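Local atomic coordinates of PA14 domain-containing protein (PDB entry 6QDI), a protein that probably senses plant-biomass polysaccharides outside the cell as a membrane-bound anti-sigma factor, here represented by its tandem calcium-binding PA14 domains. Residues V32-E43 / W183-Q194; F63-R72 / I80-L90. All coordinates share one frame; numbering follows the deposited sequence.

Contact 1: residues V32-E43 / W183-Q194; sequences VNSPAKEIRNDE and WGVGSPSKSINQ. With CA (calcium ion), chain G.
Lys-190 NZ is gripped from two directions by the loop 32-43: it donates to Val-32 O at 2.8 Å and forms a salt bridge with Glu-43 OE2 at 2.9 Å. The ammonium stands above the carbonyl plane of Val-32 but meets Glu-43 OE2 on its anti side, somewhat out of the carboxylate plane. The lysine chain runs straight as far as CE and kinks only at the last torsion (chi4 -93°), which turns NZ in between these two oxygens; CE passes Asn-41 O at 3.3 Å and lies against the Asn-41 amide. The other carboxylate oxygen, Glu-43 OE1, takes a nearly straight bond from Gln-194 NE2 (2.9 Å, 164°) coming from above the carboxylate plane, and it also accepts from the backbone of Gly-115. With both oxygens engaged, the carboxylate is fixed in rotation and probably stays ionised.

Further along, water bridges much of the interface. Water 4 ties Asp-42 O to Ser-187 N and Gln-194 NE2, while water 5 links Asp-42 OD2 with Trp-183 NE1 and Pro-188 O. Asp-42 OD2 also lies at the indole edge, 3.4 Å from Trp-183 CD1. Both carboxylate oxygens of Asp-42 bind the calcium at 2.5 Å, and because OD2 faces Trp-183, this ion of the first PA14 domain lies at the boundary with the second; Asp-10 and Ser-44 complete the protein ligands. The guanidinium of Arg-40 reaches across to Asp-176 and Tyr-161. Loop 32-43 connects strands 27-31 and 44-53 of the first domain and meets the turns after strand 180-184, which lie against Phe-198 of the second.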
loop_
_atom_site.group_PDB
_atom_site.type_symbol
_atom_site.label_atom_id
_atom_site.label_comp_id
_atom_site.label_asym_id
_atom_site.label_seq_id
_atom_site.Cartn_x
_atom_site.Cartn_y
_atom_site.Cartn_z
ATOM N N VAL A 32 -0.655 16.550 -6.358
ATOM C CA VAL A 32 -1.549 15.935 -5.371
ATOM C C VAL A 32 -2.395 14.844 -5.988
ATOM O O VAL A 32 -3.324 14.354 -5.329
ATOM C CB VAL A 32 -2.441 16.950 -4.612
ATOM C CG1 VAL A 32 -1.550 17.841 -3.761
ATOM C CG2 VAL A 32 -3.301 17.769 -5.540
ATOM N N ASN A 33 -2.124 14.445 -7.225
ATOM C CA ASN A 33 -2.908 13.391 -7.878
ATOM C C ASN A 33 -2.185 12.088 -7.887
ATOM O O ASN A 33 -1.013 12.011 -7.605
ATOM C CB ASN A 33 -3.225 13.792 -9.285
ATOM C CG ASN A 33 -4.241 14.889 -9.299
ATOM O OD1 ASN A 33 -5.224 14.862 -8.521
ATOM N ND2 ASN A 33 -4.002 15.880 -10.104
ATOM N N SER A 34 -2.900 11.062 -8.244
ATOM C CA SER A 34 -2.417 9.751 -8.234
ATOM C C SER A 34 -1.355 9.463 -9.314
ATOM O O SER A 34 -1.406 10.087 -10.389
ATOM C CB SER A 34 -3.692 8.916 -8.520
ATOM O OG SER A 34 -3.391 7.602 -8.576
ATOM N N PRO A 35 -0.495 8.444 -9.124
ATOM C CA PRO A 35 0.348 8.048 -10.262
ATOM C C PRO A 35 -0.352 7.343 -11.385
ATOM O O PRO A 35 0.245 7.214 -12.457
ATOM C CB PRO A 35 1.378 7.065 -9.671
ATOM C CG PRO A 35 1.281 7.208 -8.242
ATOM C CD PRO A 35 -0.079 7.748 -7.892
ATOM N N ALA A 36 -1.533 6.811 -11.153
ATOM C CA ALA A 36 -2.175 5.975 -12.171
ATOM C C ALA A 36 -3.627 5.807 -11.809
ATOM O O ALA A 36 -3.975 5.842 -10.622
ATOM C CB ALA A 36 -1.480 4.621 -12.240
ATOM N N LYS A 37 -4.467 5.509 -12.818
ATOM C CA LYS A 37 -5.898 5.376 -12.546
ATOM C C LYS A 37 -6.212 4.242 -11.563
ATOM O O LYS A 37 -7.209 4.293 -10.854
ATOM C CB LYS A 37 -6.667 5.226 -13.849
ATOM C CG LYS A 37 -6.449 3.937 -14.597
ATOM C CD LYS A 37 -7.224 3.935 -15.901
ATOM C CE LYS A 37 -7.186 2.593 -16.609
ATOM N NZ LYS A 37 -5.807 2.174 -16.974
ATOM N N GLU A 38 -5.329 3.239 -11.500
ATOM C CA GLU A 38 -5.512 2.096 -10.634
ATOM C C GLU A 38 -5.258 2.406 -9.164
ATOM O O GLU A 38 -5.613 1.598 -8.306
ATOM C CB GLU A 38 -4.594 0.936 -11.052
ATOM C CG GLU A 38 -4.964 0.279 -12.369
ATOM C CD GLU A 38 -4.450 1.013 -13.595
ATOM O OE1 GLU A 38 -3.715 2.029 -13.479
ATOM O OE2 GLU A 38 -4.778 0.562 -14.725
ATOM N N ILE A 39 -4.602 3.524 -8.877
ATOM C CA ILE A 39 -4.264 3.927 -7.520
ATOM C C ILE A 39 -5.274 4.972 -7.102
ATOM O O ILE A 39 -5.402 6.022 -7.775
ATOM C CB ILE A 39 -2.819 4.485 -7.487
ATOM C CG1 ILE A 39 -1.804 3.377 -7.791
ATOM C CG2 ILE A 39 -2.475 5.125 -6.145
ATOM C CD1 ILE A 39 -1.654 2.346 -6.680
ATOM N N ARG A 40 -5.962 4.723 -5.992
ATOM C CA ARG A 40 -6.972 5.653 -5.469
ATOM C C ARG A 40 -6.328 7.035 -5.302
ATOM O O ARG A 40 -5.226 7.180 -4.747
ATOM C CB ARG A 40 -7.514 5.147 -4.105
ATOM C CG ARG A 40 -8.669 5.989 -3.531
ATOM C CD ARG A 40 -10.009 5.474 -4.051
ATOM N NE ARG A 40 -10.053 4.130 -3.536
ATOM C CZ ARG A 40 -10.640 3.745 -2.417
ATOM N NH1 ARG A 40 -11.332 4.592 -1.719
ATOM N NH2 ARG A 40 -10.498 2.480 -1.997
ATOM N N ASN A 41 -7.054 8.067 -5.703
ATOM C CA ASN A 41 -6.554 9.451 -5.689
ATOM C C ASN A 41 -6.804 10.080 -4.321
ATOM O O ASN A 41 -7.567 11.034 -4.198
ATOM C CB ASN A 41 -7.215 10.276 -6.803
ATOM C CG ASN A 41 -6.578 11.600 -6.949
ATOM O OD1 ASN A 41 -5.410 11.780 -6.551
ATOM N ND2 ASN A 41 -7.286 12.531 -7.581
ATOM N N ASP A 42 -6.131 9.535 -3.311
ATOM C CA ASP A 42 -6.322 9.958 -1.939
ATOM C C ASP A 42 -5.056 10.498 -1.279
ATOM O O ASP A 42 -5.069 10.778 -0.081
ATOM C CB ASP A 42 -6.900 8.842 -1.076
ATOM C CG ASP A 42 -5.953 7.658 -0.914
ATOM O OD1 ASP A 42 -4.868 7.677 -1.492
ATOM O OD2 ASP A 42 -6.290 6.700 -0.188
ATOM N N GLU A 43 -3.957 10.598 -2.031
ATOM C CA GLU A 43 -2.697 11.154 -1.532
ATOM C C GLU A 43 -1.901 10.230 -0.630
ATOM O O GLU A 43 -0.935 10.669 -0.019
ATOM C CB GLU A 43 -2.847 12.549 -0.911
ATOM C CG GLU A 43 -3.717 13.512 -1.694
ATOM C CD GLU A 43 -3.915 14.833 -1.027
ATOM O OE1 GLU A 43 -3.165 15.180 -0.074
ATOM O OE2 GLU A 43 -4.862 15.558 -1.449
ATOM N N TRP A 183 -3.440 4.653 5.348
ATOM C CA TRP A 183 -3.469 5.954 4.716
ATOM C C TRP A 183 -2.391 6.894 5.272
ATOM O O TRP A 183 -2.336 8.042 4.834
ATOM C CB TRP A 183 -4.821 6.637 4.917
ATOM C CG TRP A 183 -6.025 5.887 4.416
ATOM C CD1 TRP A 183 -6.497 5.862 3.139
ATOM C CD2 TRP A 183 -6.941 5.115 5.211
ATOM N NE1 TRP A 183 -7.629 5.064 3.077
ATOM C CE2 TRP A 183 -7.932 4.625 4.336
ATOM C CE3 TRP A 183 -7.040 4.815 6.573
ATOM C CZ2 TRP A 183 -9.038 3.869 4.796
ATOM C CZ3 TRP A 183 -8.084 4.020 7.006
ATOM C CH2 TRP A 183 -9.063 3.575 6.125
ATOM N N GLY A 184 -1.594 6.465 6.246
ATOM C CA GLY A 184 -0.793 7.440 6.981
ATOM C C GLY A 184 -1.719 8.449 7.604
ATOM O O GLY A 184 -2.662 8.078 8.311
ATOM N N VAL A 185 -1.478 9.719 7.357
ATOM C CA VAL A 185 -2.319 10.787 7.866
ATOM C C VAL A 185 -3.327 11.270 6.812
ATOM O O VAL A 185 -4.054 12.250 7.049
ATOM C CB VAL A 185 -1.504 11.943 8.488
ATOM C CG1 VAL A 185 -0.781 11.439 9.711
ATOM C CG2 VAL A 185 -0.584 12.579 7.472
ATOM N N GLY A 186 -3.431 10.564 5.691
ATOM C CA GLY A 186 -4.441 10.867 4.678
ATOM C C GLY A 186 -5.840 10.336 5.043
ATOM O O GLY A 186 -6.017 9.620 6.012
ATOM N N SER A 187 -6.785 10.734 4.206
ATOM C CA SER A 187 -8.161 10.288 4.343
ATOM C C SER A 187 -8.500 9.276 3.270
ATOM O O SER A 187 -7.739 9.060 2.326
ATOM C CB SER A 187 -9.100 11.489 4.271
ATOM O OG SER A 187 -8.819 12.331 5.360
ATOM N N PRO A 188 -9.693 8.636 3.351
ATOM C CA PRO A 188 -9.965 7.567 2.380
ATOM C C PRO A 188 -10.303 8.043 0.982
ATOM O O PRO A 188 -10.295 7.227 0.061
ATOM C CB PRO A 188 -11.153 6.803 3.044
ATOM C CG PRO A 188 -10.967 7.066 4.501
ATOM C CD PRO A 188 -10.575 8.528 4.529
ATOM N N SER A 189 -10.608 9.331 0.851
ATOM C CA SER A 189 -10.937 9.948 -0.420
ATOM C C SER A 189 -10.676 11.419 -0.242
ATOM O O SER A 189 -10.743 11.929 0.887
ATOM C CB SER A 189 -12.413 9.732 -0.777
ATOM O OG SER A 189 -12.728 10.459 -1.923
ATOM N N LYS A 190 -10.444 12.134 -1.335
ATOM C CA LYS A 190 -10.402 13.596 -1.267
ATOM C C LYS A 190 -11.738 14.186 -0.870
ATOM O O LYS A 190 -11.773 15.357 -0.512
ATOM C CB LYS A 190 -9.908 14.224 -2.577
ATOM C CG LYS A 190 -8.428 14.002 -2.821
ATOM C CD LYS A 190 -8.032 14.498 -4.186
ATOM C CE LYS A 190 -6.583 14.209 -4.511
ATOM N NZ LYS A 190 -5.707 15.326 -4.168
ATOM N N SER A 191 -12.837 13.423 -0.934
ATOM C CA SER A 191 -14.110 13.913 -0.429
ATOM C C SER A 191 -14.167 14.018 1.087
ATOM O O SER A 191 -15.090 14.599 1.630
ATOM C CB SER A 191 -15.246 13.010 -0.915
ATOM O OG SER A 191 -15.132 11.718 -0.355
ATOM N N ILE A 192 -13.164 13.456 1.776
ATOM C CA ILE A 192 -13.056 13.427 3.240
ATOM C C ILE A 192 -11.954 14.381 3.652
ATOM O O ILE A 192 -10.804 14.254 3.230
ATOM C CB ILE A 192 -12.816 11.995 3.744
ATOM C CG1 ILE A 192 -13.980 11.087 3.330
ATOM C CG2 ILE A 192 -12.558 11.943 5.228
ATOM C CD1 ILE A 192 -15.282 11.308 4.102
ATOM N N ASN A 193 -12.296 15.355 4.482
ATOM C CA ASN A 193 -11.336 16.341 4.940
ATOM C C ASN A 193 -10.107 15.664 5.566
ATOM O O ASN A 193 -10.225 14.676 6.311
ATOM C CB ASN A 193 -11.974 17.280 5.940
ATOM C CG ASN A 193 -11.114 18.493 6.204
ATOM O OD1 ASN A 193 -10.719 19.206 5.303
ATOM N ND2 ASN A 193 -10.788 18.679 7.428
ATOM N N GLN A 194 -8.927 16.207 5.272
ATOM C CA GLN A 194 -7.650 15.592 5.679
ATOM C C GLN A 194 -7.241 16.084 7.077
ATOM O O GLN A 194 -6.271 16.838 7.262
ATOM C CB GLN A 194 -6.605 15.864 4.632
ATOM C CG GLN A 194 -5.432 14.934 4.706
ATOM C CD GLN A 194 -4.436 15.286 3.625
ATOM O OE1 GLN A 194 -3.620 16.193 3.819
ATOM N NE2 GLN A 194 -4.526 14.643 2.468
HETATM CA CA CA G . -4.273 5.368 -0.645
HETATM O O HOH W 1 -4.220 5.219 -3.018
HETATM O O HOH W 2 -10.292 11.112 -4.014
HETATM O O HOH W 3 -5.022 9.036 2.000
HETATM O O HOH W 4 -6.325 12.419 1.899
HETATM O O HOH W 5 -8.452 5.136 0.328
HETATM O O HOH W 6 -6.195 3.823 -0.930
HETATM O O HOH W 7 -4.293 4.154 1.494
#

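Contact 2: residues F63-R72 / I80-L90; sequences FYISRDNGVR and IIDKWDNLVGL. With CA (calcium ion), chain D; EDO (1,2-ethanediol), chain C.
Arg-67 NH1 and NH2 both close on a single oxygen, Asp-85 OD1, at 2.9 and 3.1 Å. NH1 arrives on the syn side and NH2 from above the carboxylate plane; a third donor, Leu-87 N, makes an Asx turn with the same atom. NH2 also bonds to Asn-69 O, and Glu-92 pairs with NE, leaving the guanidinium little freedom to turn. Lys-83 O covers one face and Gly-89 the other.

Arg-72 lies flat on Trp-84 in an offset stack, planes 17° apart, with CZ over Trp-84 CB and NH1 3.4 Å from Trp-84 CG. Arg-72 NE forms a salt bridge with Asp-82 OD1 at 2.8 Å, from above the carboxylate plane; with CG of Asp-82 opposite its backbone N (chi1 -175°), the two side chains run side by side.

Behind these lie two antiparallel hydrogen-bonded pairs, Arg-67 with Gly-89 and Val-71 with Lys-83. Between them a cis peptide joins Asp-68 to Asn-69, and Asn-69 and Gly-70 form a classic beta bulge opposite Phe-111; the OD1 atoms of Asp-68 and Asn-69 bind calcium at 2.3 and 2.5 Å. Asn-112, Thr-114 and Asn-116 complete the protein ligands, and a 1,2-ethanediol, probably from crystallisation, chelates the ion through both hydroxyls. Ile-81 CD1 packs on Ile-65 CG1. Strand 59-68 pairs with strands 88-89, 93-98 and 117-125, whereas the hairpin 71-75/78-83 belongs to the other sheet, beside strand 104-113.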
loop_
_atom_site.group_PDB
_atom_site.type_symbol
_atom_site.label_atom_id
_atom_site.label_comp_id
_atom_site.label_asym_id
_atom_site.label_seq_id
_atom_site.Cartn_x
_atom_site.Cartn_y
_atom_site.Cartn_z
ATOM N N PHE A 63 24.671 8.812 -6.024
ATOM C CA PHE A 63 23.254 8.818 -6.349
ATOM C C PHE A 63 22.573 9.921 -5.564
ATOM O O PHE A 63 22.866 10.072 -4.356
ATOM C CB PHE A 63 22.613 7.445 -6.054
ATOM C CG PHE A 63 23.111 6.381 -7.013
ATOM C CD1 PHE A 63 24.284 5.661 -6.755
ATOM C CD2 PHE A 63 22.461 6.146 -8.195
ATOM C CE1 PHE A 63 24.777 4.763 -7.678
ATOM C CE2 PHE A 63 22.924 5.230 -9.091
ATOM C CZ PHE A 63 24.071 4.519 -8.841
ATOM N N TYR A 64 21.723 10.684 -6.237
ATOM C CA TYR A 64 21.016 11.788 -5.638
ATOM C C TYR A 64 19.526 11.486 -5.709
ATOM O O TYR A 64 19.019 11.121 -6.783
ATOM C CB TYR A 64 21.258 13.104 -6.392
ATOM C CG TYR A 64 22.703 13.433 -6.663
ATOM C CD1 TYR A 64 23.391 12.840 -7.705
ATOM C CD2 TYR A 64 23.374 14.369 -5.902
ATOM C CE1 TYR A 64 24.711 13.169 -7.994
ATOM C CE2 TYR A 64 24.705 14.715 -6.183
ATOM C CZ TYR A 64 25.364 14.078 -7.184
ATOM O OH TYR A 64 26.676 14.437 -7.434
ATOM N N ILE A 65 18.829 11.727 -4.607
ATOM C CA ILE A 65 17.401 11.634 -4.567
ATOM C C ILE A 65 16.787 12.949 -4.129
ATOM O O ILE A 65 17.214 13.551 -3.155
ATOM C CB ILE A 65 16.970 10.461 -3.690
ATOM C CG1 ILE A 65 17.302 9.145 -4.441
ATOM C CG2 ILE A 65 15.468 10.486 -3.452
ATOM C CD1 ILE A 65 16.883 7.822 -3.883
ATOM N N SER A 66 15.764 13.367 -4.875
ATOM C CA SER A 66 14.796 14.391 -4.459
ATOM C C SER A 66 13.510 13.649 -4.148
ATOM O O SER A 66 13.083 12.822 -4.969
ATOM C CB SER A 66 14.581 15.389 -5.611
ATOM O OG SER A 66 15.795 15.938 -6.070
ATOM N N ARG A 67 12.901 13.913 -2.983
ATOM C CA ARG A 67 11.806 13.068 -2.530
ATOM C C ARG A 67 10.757 13.866 -1.764
ATOM O O ARG A 67 11.069 14.723 -0.926
ATOM C CB ARG A 67 12.321 11.949 -1.618
ATOM C CG ARG A 67 12.945 12.453 -0.310
ATOM C CD ARG A 67 13.538 11.402 0.568
ATOM N NE ARG A 67 14.022 11.954 1.815
ATOM C CZ ARG A 67 13.320 12.106 2.919
ATOM N NH1 ARG A 67 13.920 12.576 4.003
ATOM N NH2 ARG A 67 12.031 11.758 2.965
ATOM N N ASP A 68 9.516 13.434 -1.961
ATOM C CA ASP A 68 8.388 13.847 -1.109
ATOM C C ASP A 68 7.445 12.661 -1.224
ATOM O O ASP A 68 6.811 12.541 -2.264
ATOM C CB ASP A 68 7.806 15.150 -1.596
ATOM C CG ASP A 68 6.610 15.572 -0.821
ATOM O OD1 ASP A 68 6.065 14.748 -0.039
ATOM O OD2 ASP A 68 6.160 16.753 -1.001
ATOM N N ASN A 69 7.365 11.711 -0.274
ATOM C CA ASN A 69 7.991 11.721 1.030
ATOM C C ASN A 69 9.175 10.749 1.134
ATOM O O ASN A 69 10.283 11.122 0.740
ATOM C CB ASN A 69 6.931 11.456 2.117
ATOM C CG ASN A 69 5.966 12.612 2.228
ATOM O OD1 ASN A 69 4.859 12.571 1.676
ATOM N ND2 ASN A 69 6.437 13.700 2.832
ATOM N N GLY A 70 8.990 9.550 1.648
ATOM C CA GLY A 70 10.137 8.719 2.006
ATOM C C GLY A 70 10.733 7.946 0.847
ATOM O O GLY A 70 10.040 7.581 -0.100
ATOM N N VAL A 71 12.039 7.667 0.951
ATOM C CA VAL A 71 12.755 6.818 0.003
ATOM C C VAL A 71 13.747 5.929 0.712
ATOM O O VAL A 71 14.403 6.359 1.686
ATOM C CB VAL A 71 13.484 7.656 -1.075
ATOM C CG1 VAL A 71 14.593 6.890 -1.815
ATOM C CG2 VAL A 71 12.486 8.293 -2.024
ATOM N N ARG A 72 13.910 4.714 0.189
ATOM C CA ARG A 72 15.065 3.863 0.457
ATOM C C ARG A 72 15.624 3.443 -0.889
ATOM O O ARG A 72 14.892 3.004 -1.756
ATOM C CB ARG A 72 14.703 2.622 1.293
ATOM C CG ARG A 72 14.374 2.952 2.752
ATOM C CD ARG A 72 14.414 1.780 3.682
ATOM N NE ARG A 72 14.210 2.151 5.100
ATOM C CZ ARG A 72 13.108 1.903 5.819
ATOM N NH1 ARG A 72 12.012 1.333 5.236
ATOM N NH2 ARG A 72 13.078 2.260 7.117
ATOM N N ILE A 80 22.033 2.524 0.436
ATOM C CA ILE A 80 22.905 3.702 0.409
ATOM C C ILE A 80 22.163 4.998 0.692
ATOM O O ILE A 80 22.802 5.967 1.015
ATOM C CB ILE A 80 23.709 3.817 -0.897
ATOM C CG1 ILE A 80 22.829 4.003 -2.131
ATOM C CG2 ILE A 80 24.659 2.640 -1.029
ATOM C CD1 ILE A 80 23.603 4.427 -3.362
ATOM N N ILE A 81 20.829 5.027 0.563
ATOM C CA ILE A 81 20.025 6.152 1.002
ATOM C C ILE A 81 18.868 5.576 1.819
ATOM O O ILE A 81 18.053 4.834 1.279
ATOM C CB ILE A 81 19.492 7.025 -0.168
ATOM C CG1 ILE A 81 20.647 7.641 -0.949
ATOM C CG2 ILE A 81 18.572 8.112 0.369
ATOM C CD1 ILE A 81 20.245 8.387 -2.208
ATOM N N ASP A 82 18.854 5.892 3.100
ATOM C CA ASP A 82 17.843 5.344 4.021
ATOM C C ASP A 82 17.094 6.509 4.637
ATOM O O ASP A 82 17.496 7.051 5.670
ATOM C CB ASP A 82 18.528 4.498 5.091
ATOM C CG ASP A 82 17.544 3.787 6.009
ATOM O OD1 ASP A 82 16.308 3.912 5.780
ATOM O OD2 ASP A 82 17.988 3.096 6.952
ATOM N N LYS A 83 16.025 6.927 3.959
ATOM C CA LYS A 83 15.323 8.176 4.284
ATOM C C LYS A 83 13.814 7.970 4.231
ATOM O O LYS A 83 13.084 8.667 3.529
ATOM C CB LYS A 83 15.795 9.318 3.372
ATOM C CG LYS A 83 17.272 9.695 3.573
ATOM C CD LYS A 83 17.507 10.409 4.900
ATOM C CE LYS A 83 18.985 10.566 5.097
ATOM N NZ LYS A 83 19.326 11.186 6.364
ATOM N N TRP A 84 13.353 7.013 5.027
ATOM C CA TRP A 84 11.952 6.564 5.022
ATOM C C TRP A 84 11.182 7.378 6.044
ATOM O O TRP A 84 10.824 6.906 7.106
ATOM C CB TRP A 84 11.895 5.088 5.303
ATOM C CG TRP A 84 10.607 4.420 4.978
ATOM C CD1 TRP A 84 9.703 3.905 5.868
ATOM C CD2 TRP A 84 10.088 4.144 3.673
ATOM N NE1 TRP A 84 8.672 3.317 5.189
ATOM C CE2 TRP A 84 8.870 3.455 3.840
ATOM C CE3 TRP A 84 10.537 4.402 2.376
ATOM C CZ2 TRP A 84 8.118 2.979 2.758
ATOM C CZ3 TRP A 84 9.790 3.967 1.303
ATOM C CH2 TRP A 84 8.576 3.250 1.490
ATOM N N ASP A 85 10.940 8.639 5.711
ATOM C CA ASP A 85 10.343 9.565 6.672
ATOM C C ASP A 85 9.482 10.588 5.949
ATOM O O ASP A 85 9.438 10.630 4.712
ATOM C CB ASP A 85 11.400 10.180 7.602
ATOM C CG ASP A 85 12.385 11.027 6.849
ATOM O OD1 ASP A 85 11.963 11.894 6.053
ATOM O OD2 ASP A 85 13.606 10.824 7.062
ATOM N N ASN A 86 8.771 11.390 6.765
ATOM C CA ASN A 86 7.801 12.349 6.224
ATOM C C ASN A 86 8.333 13.675 5.854
ATOM O O ASN A 86 7.558 14.547 5.460
ATOM C CB ASN A 86 6.651 12.483 7.205
ATOM C CG ASN A 86 5.832 11.225 7.232
ATOM O OD1 ASN A 86 5.206 10.918 6.260
ATOM N ND2 ASN A 86 5.912 10.454 8.285
ATOM N N LEU A 87 9.634 13.878 5.961
ATOM C CA LEU A 87 10.194 15.107 5.525
ATOM C C LEU A 87 10.115 15.151 3.968
ATOM O O LEU A 87 9.731 14.164 3.229
ATOM C CB LEU A 87 11.630 15.231 6.028
ATOM C CG LEU A 87 11.831 15.104 7.534
ATOM C CD1 LEU A 87 13.315 15.136 7.871
ATOM C CD2 LEU A 87 11.074 16.234 8.233
ATOM N N VAL A 88 10.542 16.292 3.475
ATOM C CA VAL A 88 10.843 16.485 2.057
ATOM C C VAL A 88 12.347 16.619 1.959
ATOM O O VAL A 88 12.959 17.440 2.659
ATOM C CB VAL A 88 10.123 17.715 1.517
ATOM C CG1 VAL A 88 10.568 18.014 0.099
ATOM C CG2 VAL A 88 8.598 17.486 1.588
ATOM N N GLY A 89 12.958 15.789 1.108
ATOM C CA GLY A 89 14.413 15.747 0.997
ATOM C C GLY A 89 14.853 16.182 -0.374
ATOM O O GLY A 89 14.447 15.643 -1.377
ATOM N N LEU A 90 15.690 17.198 -0.451
ATOM C CA LEU A 90 16.228 17.651 -1.721
ATOM C C LEU A 90 17.753 17.333 -1.748
ATOM O O LEU A 90 18.250 16.992 -2.834
ATOM C CB LEU A 90 15.834 19.132 -1.946
ATOM C CG LEU A 90 14.315 19.388 -1.867
ATOM C CD1 LEU A 90 14.015 20.879 -1.867
ATOM C CD2 LEU A 90 13.583 18.698 -3.000
HETATM CA CA CA D . 3.809 14.354 0.358
HETATM C C1 EDO C . 4.156 17.407 1.633
HETATM O O1 EDO C . 3.866 16.831 0.341
HETATM C C2 EDO C . 3.450 16.582 2.726
HETATM O O2 EDO C . 3.992 15.293 2.626
HETATM O O HOH W 8 18.351 15.597 -5.587
#

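How the contacts relate
Contact 1 joins the two PA14 domains, whereas contact 2 lies wholly inside the first and is nested in sequence between the two segments of contact 1. Their centres are about 20 Å apart; the nearest atoms come within about 6 Å without touching. Each contact holds a different calcium site of the first domain, the two ions 12.1 Å apart. The link between them is the 112-116 region: Asn-112, Thr-114 and Asn-116 bind the calcium of contact 2, while Thr-114 and Gly-115 also meet Glu-43 and Gln-194 of contact 1. The ethanediol takes two coordination positions of the contact 2 calcium, consistent with a place where sugar hydroxyls could bind.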